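Local coordinates for hypothetical protein PH1789 (Pyrococcus horikoshii, PDB 1WR2), which is of unknown function but belongs to the ATP-grasp family, whose members build their fold from two alpha/beta lobes, at residues V60-S65 against K75-N80; L148-F153 against Q168-Y173; E183-D188 against V216-K221; P35-K40 against G224-D229. All blocks are in the same frame, centred on the assembly; numbering follows the deposited sequence.

Contact 1. Residues V60-S65 against K75-N80; sequences VLKLMS and KVVMLN
L61 and M78 face each other as an antiparallel hydrogen-bonded pair: L61 N donates a hydrogen bond to M78 O at 2.9 Å, and M78 N donates one to L61 O at 2.8 Å. One step along, K62 and V77 form the non-hydrogen-bonded pair, and the ladder ends with the hydrogen bond from L63 N to V76 O at 3.0 Å. Beta-branched V60 and V77 suit the extended strands, leucine the buried positions of L61 and L63. The packing is closest at the two ends of the pairing. There L63 CB abuts V76 CB at 3.6 Å, and L79 CD2 nestles against both methyls of V60, 3.5 Å from V60 CG2, the two side chains lying side by side and pointing the same way. Between them K62 lends only its aliphatic root, with CG 3.8 Å from V77 CG2. CG sits anti to the carbonyl carbon (chi1 -57°) and the chain then runs on extended, carrying NZ away from V77 to a salt bridge with E22. The looser side belongs to 77-80, where L79 is exposed and V77 and M78 are partly so. Strand 77-81 is the edge of a four-stranded antiparallel sheet. Strand 59-64 lies inside it, bonded on its other side to strand 109-114, while helix 84-101 receives L63 and M78 and helix 71-74 packs on K62, V76 and V77.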
loop_
_atom_site.group_PDB
_atom_site.type_symbol
_atom_site.label_atom_id
_atom_site.label_comp_id
_atom_site.label_asym_id
_atom_site.label_seq_id
_atom_site.Cartn_x
_atom_site.Cartn_y
_atom_site.Cartn_z
ATOM N N VAL A 60 2.815 -2.852 14.548
ATOM C CA VAL A 60 1.503 -2.375 14.128
ATOM C C VAL A 60 0.613 -3.590 13.897
ATOM O O VAL A 60 1.082 -4.602 13.379
ATOM C CB VAL A 60 1.590 -1.624 12.775
ATOM C CG1 VAL A 60 0.195 -1.379 12.217
ATOM C CG2 VAL A 60 2.322 -0.318 12.950
ATOM N N LEU A 61 -0.655 -3.504 14.293
ATOM C CA LEU A 61 -1.590 -4.595 14.037
ATOM C C LEU A 61 -2.644 -4.040 13.091
ATOM O O LEU A 61 -3.141 -2.928 13.288
ATOM C CB LEU A 61 -2.252 -5.104 15.325
ATOM C CG LEU A 61 -1.395 -5.913 16.302
ATOM C CD1 LEU A 61 -2.300 -6.473 17.395
ATOM C CD2 LEU A 61 -0.684 -7.065 15.572
ATOM N N LYS A 62 -2.961 -4.800 12.050
ATOM C CA LYS A 62 -3.955 -4.380 11.065
ATOM C C LYS A 62 -4.850 -5.558 10.724
ATOM O O LYS A 62 -4.395 -6.531 10.124
ATOM C CB LYS A 62 -3.277 -3.903 9.782
ATOM C CG LYS A 62 -2.279 -2.769 9.946
ATOM C CD LYS A 62 -1.752 -2.384 8.573
ATOM C CE LYS A 62 -0.755 -1.254 8.622
ATOM N NZ LYS A 62 -0.364 -0.824 7.242
ATOM N N LEU A 63 -6.126 -5.469 11.086
ATOM C CA LEU A 63 -7.048 -6.558 10.805
ATOM C C LEU A 63 -7.310 -6.678 9.315
ATOM O O LEU A 63 -7.598 -5.683 8.634
ATOM C CB LEU A 63 -8.370 -6.353 11.549
ATOM C CG LEU A 63 -9.374 -7.495 11.417
ATOM C CD1 LEU A 63 -10.181 -7.613 12.696
ATOM C CD2 LEU A 63 -10.268 -7.255 10.213
ATOM N N MET A 64 -7.212 -7.903 8.812
ATOM C CA MET A 64 -7.438 -8.172 7.396
ATOM C C MET A 64 -8.827 -8.758 7.186
ATOM O O MET A 64 -9.169 -9.784 7.766
ATOM C CB MET A 64 -6.381 -9.149 6.874
ATOM C CG MET A 64 -4.956 -8.594 6.883
ATOM S SD MET A 64 -4.714 -7.256 5.679
ATOM C CE MET A 64 -4.827 -5.798 6.705
ATOM N N SER A 65 -9.624 -8.091 6.360
ATOM C CA SER A 65 -10.978 -8.532 6.056
ATOM C C SER A 65 -11.440 -7.912 4.747
ATOM O O SER A 65 -11.352 -6.696 4.564
ATOM C CB SER A 65 -11.954 -8.116 7.160
ATOM O OG SER A 65 -13.283 -8.442 6.786
ATOM N N LYS A 75 -11.289 1.512 12.371
ATOM C CA LYS A 75 -10.424 1.509 13.541
ATOM C C LYS A 75 -9.944 0.094 13.866
ATOM O O LYS A 75 -10.005 -0.355 15.012
ATOM C CB LYS A 75 -11.165 2.122 14.733
ATOM C CG LYS A 75 -11.438 3.612 14.550
ATOM C CD LYS A 75 -12.721 4.052 15.229
ATOM C CE LYS A 75 -12.698 3.801 16.727
ATOM N NZ LYS A 75 -13.989 4.225 17.337
ATOM N N VAL A 76 -9.480 -0.608 12.839
ATOM C CA VAL A 76 -8.967 -1.959 13.011
ATOM C C VAL A 76 -7.448 -1.983 12.819
ATOM O O VAL A 76 -6.860 -3.044 12.614
ATOM C CB VAL A 76 -9.637 -2.966 12.036
ATOM C CG1 VAL A 76 -11.120 -3.042 12.326
ATOM C CG2 VAL A 76 -9.403 -2.559 10.589
ATOM N N VAL A 77 -6.828 -0.803 12.874
ATOM C CA VAL A 77 -5.370 -0.661 12.752
ATOM C C VAL A 77 -4.860 -0.007 14.036
ATOM O O VAL A 77 -5.298 1.086 14.382
ATOM C CB VAL A 77 -4.964 0.246 11.555
ATOM C CG1 VAL A 77 -3.474 0.611 11.645
ATOM C CG2 VAL A 77 -5.233 -0.467 10.245
ATOM N N MET A 78 -3.956 -0.678 14.748
ATOM C CA MET A 78 -3.392 -0.137 15.990
ATOM C C MET A 78 -1.877 0.018 15.851
ATOM O O MET A 78 -1.173 -0.917 15.459
ATOM C CB MET A 78 -3.732 -1.047 17.176
ATOM C CG MET A 78 -5.207 -1.027 17.580
ATOM S SD MET A 78 -5.766 0.613 18.149
ATOM C CE MET A 78 -7.518 0.309 18.381
ATOM N N LEU A 79 -1.384 1.207 16.184
ATOM C CA LEU A 79 0.030 1.511 16.047
ATOM C C LEU A 79 0.874 1.504 17.319
ATOM O O LEU A 79 0.364 1.433 18.435
ATOM C CB LEU A 79 0.184 2.872 15.367
ATOM C CG LEU A 79 -0.591 3.138 14.073
ATOM C CD1 LEU A 79 -0.253 4.541 13.593
ATOM C CD2 LEU A 79 -0.227 2.125 13.003
ATOM N N ASN A 80 2.186 1.580 17.110
ATOM C CA ASN A 80 3.189 1.618 18.165
ATOM C C ASN A 80 2.927 0.750 19.393
ATOM O O ASN A 80 2.966 1.228 20.531
ATOM C CB ASN A 80 3.427 3.074 18.581
ATOM C CG ASN A 80 4.761 3.272 19.275
ATOM O OD1 ASN A 80 5.792 3.468 18.625
ATOM N ND2 ASN A 80 4.749 3.237 20.604
#

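Contact 2. Residues L148-F153 against Q168-Y173; sequences LKDVTF and QEIKAY
D150 reaches across to the backbone of 170-173 and grips two successive amides with one carboxylate. K171 N donates to OD1 of D150 at 2.8 Å and A172 N to OD2 of D150 at 3.1 Å. Both oxygens are met on their syn sides, though the donors stand 19° and 33° out of the carboxylate plane. An aspartate suits the place because its short side chain, with CG anti to the backbone N (chi1 -180°), brings both oxygens within reach of the turn's amides. The aliphatic part of K171 passes slantwise across the same group, its CG 3.4 Å from D150 OD1. The lysine's NZ stays 4.1 Å from D150 OD1, beyond salt-bridge range, so its positive charge probably adds only a diffuse attraction. Residues I170 to Y173 form a type I beta turn, closed by Y173 N to I170 O at 3.0 Å, which links helix 160-168 to helix 173-177; D150 binds the two amides in the middle of that turn. Beside this polar grip is an apolar one: T152 CG2 presses on I170 CG2 at 3.4 Å, a tight fit, and touches E169 CB at 3.6 Å. Farther out, the hydroxyl of T152 bonds to the carbonyl of M166, and E169 makes a salt bridge with R154. On strand 133-140, F138 pairs with the backbone of T152 and packs against I170, while L140 touches A172.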
loop_
_atom_site.group_PDB
_atom_site.type_symbol
_atom_site.label_atom_id
_atom_site.label_comp_id
_atom_site.label_asym_id
_atom_site.label_seq_id
_atom_site.Cartn_x
_atom_site.Cartn_y
_atom_site.Cartn_z
ATOM N N LEU A 148 -5.386 20.202 -1.469
ATOM C CA LEU A 148 -4.337 20.725 -2.327
ATOM C C LEU A 148 -4.541 20.371 -3.799
ATOM O O LEU A 148 -4.078 21.091 -4.681
ATOM C CB LEU A 148 -2.968 20.246 -1.834
ATOM C CG LEU A 148 -2.566 20.774 -0.450
ATOM C CD1 LEU A 148 -1.190 20.246 -0.073
ATOM C CD2 LEU A 148 -2.552 22.300 -0.464
ATOM N N LYS A 149 -5.229 19.264 -4.062
ATOM C CA LYS A 149 -5.527 18.861 -5.438
ATOM C C LYS A 149 -4.294 19.022 -6.323
ATOM O O LYS A 149 -4.334 19.750 -7.318
ATOM C CB LYS A 149 -6.657 19.742 -5.990
ATOM C CG LYS A 149 -7.826 19.945 -5.019
ATOM C CD LYS A 149 -8.738 21.109 -5.430
ATOM C CE LYS A 149 -8.049 22.464 -5.249
ATOM N NZ LYS A 149 -8.962 23.639 -5.463
ATOM N N ASP A 150 -3.205 18.346 -5.973
ATOM C CA ASP A 150 -1.966 18.462 -6.736
ATOM C C ASP A 150 -1.428 17.097 -7.170
ATOM O O ASP A 150 -0.581 16.509 -6.507
ATOM C CB ASP A 150 -0.930 19.207 -5.888
ATOM C CG ASP A 150 0.397 19.393 -6.594
ATOM O OD1 ASP A 150 0.401 19.765 -7.793
ATOM O OD2 ASP A 150 1.438 19.184 -5.931
ATOM N N VAL A 151 -1.940 16.593 -8.286
ATOM C CA VAL A 151 -1.508 15.301 -8.793
ATOM C C VAL A 151 -1.248 15.404 -10.285
ATOM O O VAL A 151 -1.947 16.127 -10.994
ATOM C CB VAL A 151 -2.588 14.212 -8.553
ATOM C CG1 VAL A 151 -3.008 14.207 -7.087
ATOM C CG2 VAL A 151 -3.795 14.470 -9.438
ATOM N N THR A 152 -0.235 14.691 -10.757
ATOM C CA THR A 152 0.085 14.679 -12.177
ATOM C C THR A 152 -0.174 13.244 -12.632
ATOM O O THR A 152 -0.228 12.338 -11.793
ATOM C CB THR A 152 1.564 15.062 -12.425
ATOM O OG1 THR A 152 2.432 14.164 -11.713
ATOM C CG2 THR A 152 1.821 16.486 -11.952
ATOM N N PHE A 153 -0.351 13.033 -13.934
ATOM C CA PHE A 153 -0.605 11.686 -14.433
ATOM C C PHE A 153 0.059 11.426 -15.778
ATOM O O PHE A 153 0.566 12.346 -16.431
ATOM C CB PHE A 153 -2.119 11.429 -14.534
ATOM C CG PHE A 153 -2.750 11.955 -15.796
ATOM C CD1 PHE A 153 -2.801 11.168 -16.948
ATOM C CD2 PHE A 153 -3.287 13.237 -15.839
ATOM C CE1 PHE A 153 -3.381 11.656 -18.131
ATOM C CE2 PHE A 153 -3.869 13.735 -17.012
ATOM C CZ PHE A 153 -3.915 12.939 -18.163
ATOM N N GLN A 168 8.330 16.215 -11.511
ATOM C CA GLN A 168 8.686 17.630 -11.521
ATOM C C GLN A 168 7.509 18.559 -11.797
ATOM O O GLN A 168 7.565 19.748 -11.483
ATOM C CB GLN A 168 9.782 17.870 -12.559
ATOM C CG GLN A 168 10.987 16.970 -12.372
ATOM C CD GLN A 168 12.074 17.215 -13.395
ATOM O OE1 GLN A 168 11.796 17.456 -14.574
ATOM N NE2 GLN A 168 13.328 17.132 -12.956
ATOM N N GLU A 169 6.446 18.015 -12.377
ATOM C CA GLU A 169 5.267 18.798 -12.715
ATOM C C GLU A 169 4.328 19.139 -11.557
ATOM O O GLU A 169 3.496 20.040 -11.686
ATOM C CB GLU A 169 4.481 18.083 -13.822
ATOM C CG GLU A 169 5.294 17.823 -15.080
ATOM C CD GLU A 169 4.482 17.173 -16.186
ATOM O OE1 GLU A 169 3.638 16.307 -15.881
ATOM O OE2 GLU A 169 4.699 17.523 -17.366
ATOM N N ILE A 170 4.437 18.439 -10.428
ATOM C CA ILE A 170 3.550 18.739 -9.303
ATOM C C ILE A 170 3.954 20.064 -8.668
ATOM O O ILE A 170 5.139 20.395 -8.604
ATOM C CB ILE A 170 3.573 17.631 -8.210
ATOM C CG1 ILE A 170 4.995 17.441 -7.678
ATOM C CG2 ILE A 170 3.009 16.321 -8.776
ATOM C CD1 ILE A 170 5.082 16.471 -6.511
ATOM N N LYS A 171 2.969 20.824 -8.204
ATOM C CA LYS A 171 3.256 22.115 -7.589
ATOM C C LYS A 171 4.181 21.960 -6.387
ATOM O O LYS A 171 5.040 22.805 -6.139
ATOM C CB LYS A 171 1.962 22.794 -7.147
ATOM C CG LYS A 171 0.982 23.073 -8.277
ATOM C CD LYS A 171 -0.140 23.991 -7.806
ATOM C CE LYS A 171 -1.190 24.169 -8.878
ATOM N NZ LYS A 171 -1.776 22.852 -9.265
ATOM N N ALA A 172 4.006 20.870 -5.650
ATOM C CA ALA A 172 4.813 20.617 -4.466
ATOM C C ALA A 172 6.200 20.063 -4.763
ATOM O O ALA A 172 6.885 19.592 -3.853
ATOM C CB ALA A 172 4.076 19.675 -3.538
ATOM N N TYR A 173 6.624 20.118 -6.022
ATOM C CA TYR A 173 7.939 19.600 -6.375
ATOM C C TYR A 173 9.079 20.231 -5.580
ATOM O O TYR A 173 9.986 19.530 -5.113
ATOM C CB TYR A 173 8.242 19.794 -7.857
ATOM C CG TYR A 173 9.644 19.344 -8.164
ATOM C CD1 TYR A 173 9.969 17.990 -8.163
ATOM C CD2 TYR A 173 10.670 20.271 -8.346
ATOM C CE1 TYR A 173 11.278 17.565 -8.325
ATOM C CE2 TYR A 173 11.988 19.857 -8.509
ATOM C CZ TYR A 173 12.283 18.501 -8.495
ATOM O OH TYR A 173 13.584 18.076 -8.640
#

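Contact 3. Residues E183-D188 against V216-K221; sequences EPADID and VFVYNK
D186 and Y219 join the two segments through the amide of D186, which donates to Y219 O at 2.7 Å. A second bond, K221 N to P184 O at 3.1 Å, brackets A185 and N220 in a single beta bridge, both bonds bent to 137°; proline, with no N-H, serves here as an acceptor. From D186 the side chain can be followed outward. Its CB has two carbonyl oxygens on one side, Y219 O at 3.3 Å and N220 O at 3.4 Å. CG, anti to the backbone N (chi1 -168°), turns the carboxylate past the N220 carbonyl. At the tip, OD1 accepts from A189 N and so caps helix 187-203, while OD2 takes the amide of G224. Next to D186, the small CB of A185 rests on V218 CG1 at 3.9 Å, alanine leaving room for the valine's branch. At the outer end, E183 OE1 approaches N220 ND2 to 3.3 Å, but the angle is poor for a hydrogen bond, and the carboxylate and amide planes are 49° apart. The buried aspartate thus has both oxygens satisfied by backbone amides, and the helix's N-terminal end would be expected to stabilise its negative charge.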
loop_
_atom_site.group_PDB
_atom_site.type_symbol
_atom_site.label_atom_id
_atom_site.label_comp_id
_atom_site.label_asym_id
_atom_site.label_seq_id
_atom_site.Cartn_x
_atom_site.Cartn_y
_atom_site.Cartn_z
ATOM N N GLU A 183 17.180 18.918 2.866
ATOM C CA GLU A 183 17.668 17.755 2.137
ATOM C C GLU A 183 16.616 17.247 1.165
ATOM O O GLU A 183 15.454 17.069 1.525
ATOM C CB GLU A 183 18.044 16.637 3.110
ATOM C CG GLU A 183 19.294 16.916 3.924
ATOM C CD GLU A 183 19.523 15.877 5.006
ATOM O OE1 GLU A 183 19.561 14.670 4.678
ATOM O OE2 GLU A 183 19.664 16.268 6.186
ATOM N N PRO A 184 17.013 17.012 -0.091
ATOM C CA PRO A 184 16.085 16.522 -1.110
ATOM C C PRO A 184 15.706 15.068 -0.887
ATOM O O PRO A 184 16.516 14.269 -0.416
ATOM C CB PRO A 184 16.866 16.720 -2.401
ATOM C CG PRO A 184 18.268 16.453 -1.968
ATOM C CD PRO A 184 18.357 17.211 -0.661
ATOM N N ALA A 185 14.467 14.735 -1.224
ATOM C CA ALA A 185 13.982 13.374 -1.076
ATOM C C ALA A 185 14.686 12.516 -2.119
ATOM O O ALA A 185 15.349 13.036 -3.016
ATOM C CB ALA A 185 12.475 13.337 -1.285
ATOM N N ASP A 186 14.545 11.203 -2.000
ATOM C CA ASP A 186 15.175 10.299 -2.949
ATOM C C ASP A 186 14.322 10.200 -4.210
ATOM O O ASP A 186 13.518 9.281 -4.353
ATOM C CB ASP A 186 15.346 8.912 -2.327
ATOM C CG ASP A 186 16.253 8.015 -3.149
ATOM O OD1 ASP A 186 16.148 8.037 -4.393
ATOM O OD2 ASP A 186 17.066 7.278 -2.552
ATOM N N ILE A 187 14.509 11.146 -5.126
ATOM C CA ILE A 187 13.755 11.184 -6.376
ATOM C C ILE A 187 13.904 9.920 -7.208
ATOM O O ILE A 187 12.921 9.391 -7.725
ATOM C CB ILE A 187 14.195 12.372 -7.253
ATOM C CG1 ILE A 187 14.086 13.675 -6.457
ATOM C CG2 ILE A 187 13.342 12.433 -8.512
ATOM C CD1 ILE A 187 12.709 13.959 -5.933
ATOM N N ASP A 188 15.139 9.450 -7.350
ATOM C CA ASP A 188 15.418 8.243 -8.126
ATOM C C ASP A 188 14.615 7.054 -7.608
ATOM O O ASP A 188 14.194 6.181 -8.375
ATOM C CB ASP A 188 16.913 7.926 -8.069
ATOM C CG ASP A 188 17.752 8.952 -8.809
ATOM O OD1 ASP A 188 17.610 10.161 -8.529
ATOM O OD2 ASP A 188 18.556 8.545 -9.672
ATOM N N VAL A 216 3.152 5.993 1.080
ATOM C CA VAL A 216 4.499 5.587 0.698
ATOM C C VAL A 216 5.393 6.621 1.377
ATOM O O VAL A 216 5.111 7.816 1.305
ATOM C CB VAL A 216 4.746 5.695 -0.822
ATOM C CG1 VAL A 216 6.236 5.495 -1.112
ATOM C CG2 VAL A 216 3.921 4.662 -1.571
ATOM N N PHE A 217 6.447 6.177 2.052
ATOM C CA PHE A 217 7.348 7.123 2.697
ATOM C C PHE A 217 8.604 7.209 1.844
ATOM O O PHE A 217 9.169 6.180 1.459
ATOM C CB PHE A 217 7.744 6.671 4.114
ATOM C CG PHE A 217 6.622 6.709 5.123
ATOM C CD1 PHE A 217 5.560 7.594 4.986
ATOM C CD2 PHE A 217 6.657 5.883 6.242
ATOM C CE1 PHE A 217 4.555 7.660 5.946
ATOM C CE2 PHE A 217 5.658 5.943 7.206
ATOM C CZ PHE A 217 4.605 6.833 7.056
ATOM N N VAL A 218 9.037 8.427 1.541
ATOM C CA VAL A 218 10.245 8.620 0.748
ATOM C C VAL A 218 11.314 9.276 1.609
ATOM O O VAL A 218 11.117 10.360 2.156
ATOM C CB VAL A 218 9.983 9.495 -0.497
ATOM C CG1 VAL A 218 11.268 9.647 -1.303
ATOM C CG2 VAL A 218 8.906 8.856 -1.364
ATOM N N TYR A 219 12.450 8.601 1.730
ATOM C CA TYR A 219 13.549 9.099 2.538
ATOM C C TYR A 219 14.497 9.966 1.723
ATOM O O TYR A 219 14.322 10.132 0.517
ATOM C CB TYR A 219 14.289 7.922 3.169
ATOM C CG TYR A 219 13.373 7.025 3.977
ATOM C CD1 TYR A 219 12.639 7.535 5.049
ATOM C CD2 TYR A 219 13.230 5.672 3.664
ATOM C CE1 TYR A 219 11.790 6.719 5.790
ATOM C CE2 TYR A 219 12.379 4.847 4.398
ATOM C CZ TYR A 219 11.668 5.375 5.457
ATOM O OH TYR A 219 10.850 4.562 6.199
ATOM N N ASN A 220 15.507 10.520 2.385
ATOM C CA ASN A 220 16.452 11.393 1.708
ATOM C C ASN A 220 17.246 10.698 0.616
ATOM O O ASN A 220 17.217 9.476 0.488
ATOM C CB ASN A 220 17.387 12.039 2.728
ATOM C CG ASN A 220 16.626 12.726 3.847
ATOM O OD1 ASN A 220 15.644 13.430 3.603
ATOM N ND2 ASN A 220 17.077 12.525 5.077
ATOM N N LYS A 221 17.950 11.497 -0.176
ATOM C CA LYS A 221 18.738 10.994 -1.293
ATOM C C LYS A 221 19.572 9.764 -0.961
ATOM O O LYS A 221 20.229 9.703 0.080
ATOM C CB LYS A 221 19.647 12.110 -1.822
ATOM C CG LYS A 221 20.209 11.864 -3.218
ATOM C CD LYS A 221 20.922 13.110 -3.735
ATOM C CE LYS A 221 21.394 12.946 -5.174
ATOM N NZ LYS A 221 22.409 11.868 -5.325
#

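Contact 4. Residues P35-K40 against G224-D229; sequences PVPEEK and GAVIVD
The backbones of 35-39 and 225-228 run roughly the same way, 37° apart, and one direct backbone hydrogen bond joins them: I227 N to P35 O at 2.8 Å, with an N-H...O angle of 167°. P35 supplies that acceptor and P37 follows two residues on; lacking an N-H, each brings its ring to the contact. The ring of P35 puts CB 3.3 Å from A225 O and sets CD 4.0 Å from I227 CD1, the two side chains crossing at about a right angle. The same isoleucine methyl also meets V36 CG2 at 4.0 Å. CG1 of I227 stands anti to the carbonyl carbon (chi1 -63°), and this sends its terminal methyl towards both residues; a long, branched isoleucine suits a place where it must reach both. Strand 225-234 belongs to the six-stranded antiparallel sheet of the ATP-grasp domain, and segment 35-40 leads from helix 22-30 to strand 40-42 of the smaller, four-stranded sheet, so this contact ties the connection between them to the larger sheet. P37 presses CD on V226 CG2 at 3.3 Å, a tight carbon pair, while L116 lies against both residues. Farther along, a water bridges the two segments, 2.5 Å from E39 OE1 and 2.7 Å from I227 O. The carboxylate of E39 has its stronger partner in K26, which makes a salt bridge to OE1 and also hydrogen-bonds the carbonyl of V228.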
loop_
_atom_site.group_PDB
_atom_site.type_symbol
_atom_site.label_atom_id
_atom_site.label_comp_id
_atom_site.label_asym_id
_atom_site.label_seq_id
_atom_site.Cartn_x
_atom_site.Cartn_y
_atom_site.Cartn_z
ATOM N N PRO A 35 9.310 -1.709 -3.065
ATOM C CA PRO A 35 9.747 -1.682 -1.666
ATOM C C PRO A 35 8.683 -1.890 -0.595
ATOM O O PRO A 35 8.134 -0.931 -0.065
ATOM C CB PRO A 35 10.408 -0.321 -1.545
ATOM C CG PRO A 35 9.521 0.524 -2.410
ATOM C CD PRO A 35 9.352 -0.354 -3.646
ATOM N N VAL A 36 8.404 -3.147 -0.284
ATOM C CA VAL A 36 7.438 -3.494 0.751
ATOM C C VAL A 36 8.218 -4.208 1.850
ATOM O O VAL A 36 8.817 -5.253 1.605
ATOM C CB VAL A 36 6.367 -4.462 0.223
ATOM C CG1 VAL A 36 5.436 -4.869 1.361
ATOM C CG2 VAL A 36 5.593 -3.816 -0.922
ATOM N N PRO A 37 8.212 -3.664 3.076
ATOM C CA PRO A 37 8.937 -4.276 4.193
ATOM C C PRO A 37 8.324 -5.592 4.667
ATOM O O PRO A 37 7.162 -5.892 4.377
ATOM C CB PRO A 37 8.893 -3.187 5.260
ATOM C CG PRO A 37 7.542 -2.573 5.026
ATOM C CD PRO A 37 7.491 -2.456 3.517
ATOM N N GLU A 38 9.113 -6.375 5.397
ATOM C CA GLU A 38 8.647 -7.659 5.904
ATOM C C GLU A 38 7.465 -7.493 6.850
ATOM O O GLU A 38 7.515 -6.684 7.778
ATOM C CB GLU A 38 9.783 -8.377 6.640
ATOM C CG GLU A 38 9.476 -9.819 7.029
ATOM C CD GLU A 38 9.266 -10.717 5.823
ATOM O OE1 GLU A 38 10.018 -10.578 4.837
ATOM O OE2 GLU A 38 8.359 -11.570 5.863
ATOM N N GLU A 39 6.404 -8.256 6.595
ATOM C CA GLU A 39 5.191 -8.245 7.414
ATOM C C GLU A 39 4.663 -9.665 7.478
ATOM O O GLU A 39 4.770 -10.417 6.509
ATOM C CB GLU A 39 4.121 -7.343 6.803
ATOM C CG GLU A 39 4.493 -5.885 6.772
ATOM C CD GLU A 39 3.529 -5.050 5.947
ATOM O OE1 GLU A 39 3.675 -3.812 5.967
ATOM O OE2 GLU A 39 2.638 -5.627 5.282
ATOM N N LYS A 40 4.089 -10.040 8.616
ATOM C CA LYS A 40 3.566 -11.389 8.760
ATOM C C LYS A 40 2.069 -11.400 9.023
ATOM O O LYS A 40 1.545 -10.531 9.715
ATOM C CB LYS A 40 4.283 -12.126 9.893
ATOM C CG LYS A 40 5.673 -12.651 9.557
ATOM C CD LYS A 40 6.720 -11.562 9.588
ATOM C CE LYS A 40 8.111 -12.165 9.728
ATOM N NZ LYS A 40 8.393 -13.168 8.667
ATOM N N GLY A 224 16.436 5.251 -0.578
ATOM C CA GLY A 224 15.163 4.712 -1.026
ATOM C C GLY A 224 13.847 5.181 -0.430
ATOM O O GLY A 224 13.716 6.299 0.070
ATOM N N ALA A 225 12.854 4.299 -0.510
ATOM C CA ALA A 225 11.517 4.576 -0.000
ATOM C C ALA A 225 10.864 3.279 0.464
ATOM O O ALA A 225 11.418 2.195 0.273
ATOM C CB ALA A 225 10.677 5.219 -1.090
ATOM N N VAL A 226 9.681 3.393 1.060
ATOM C CA VAL A 226 8.966 2.222 1.547
ATOM C C VAL A 226 7.448 2.390 1.419
ATOM O O VAL A 226 6.903 3.456 1.701
ATOM C CB VAL A 226 9.341 1.930 3.023
ATOM C CG1 VAL A 226 8.814 3.027 3.933
ATOM C CG2 VAL A 226 8.814 0.575 3.436
ATOM N N ILE A 227 6.781 1.333 0.972
ATOM C CA ILE A 227 5.328 1.329 0.803
ATOM C C ILE A 227 4.680 0.917 2.124
ATOM O O ILE A 227 4.953 -0.162 2.644
ATOM C CB ILE A 227 4.921 0.338 -0.295
ATOM C CG1 ILE A 227 5.521 0.783 -1.632
ATOM C CG2 ILE A 227 3.412 0.229 -0.373
ATOM C CD1 ILE A 227 5.457 -0.280 -2.719
ATOM N N VAL A 228 3.819 1.771 2.662
ATOM C CA VAL A 228 3.176 1.484 3.935
ATOM C C VAL A 228 1.846 0.748 3.842
ATOM O O VAL A 228 1.550 -0.121 4.666
ATOM C CB VAL A 228 3.005 2.784 4.743
ATOM C CG1 VAL A 228 2.382 2.490 6.100
ATOM C CG2 VAL A 228 4.366 3.448 4.913
ATOM N N ASP A 229 1.035 1.092 2.852
ATOM C CA ASP A 229 -0.256 0.431 2.671
ATOM C C ASP A 229 -0.516 0.433 1.172
ATOM O O ASP A 229 0.111 1.197 0.437
ATOM C CB ASP A 229 -1.363 1.207 3.390
ATOM C CG ASP A 229 -2.595 0.357 3.667
ATOM O OD1 ASP A 229 -2.847 -0.605 2.916
ATOM O OD2 ASP A 229 -3.325 0.655 4.633
HETATM O O HOH W 1 4.416 -1.835 4.718
#

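Contact 4 joins segments 184 residues apart at their closest ends, and the other three lie in series within the loop it closes: contact 1, then contact 2, then contact 3. Contact 1 belongs to the four-stranded sheet, whereas contacts 2, 3 and 4 all reach the six-stranded one. Contacts 3 and 4, with centres about 15 Å apart, meet directly, since strands 208-218 and 225-234 are neighbours there and D186 reaches G224. Contacts 1 and 4 also touch, K62 NZ lying 3.3 Å from V228 O. Contacts 1 and 2 lie on opposite sides of the chain's centre, about 30 Å between centres. Contact 4 thus appears to lie near where the two sheets approach each other.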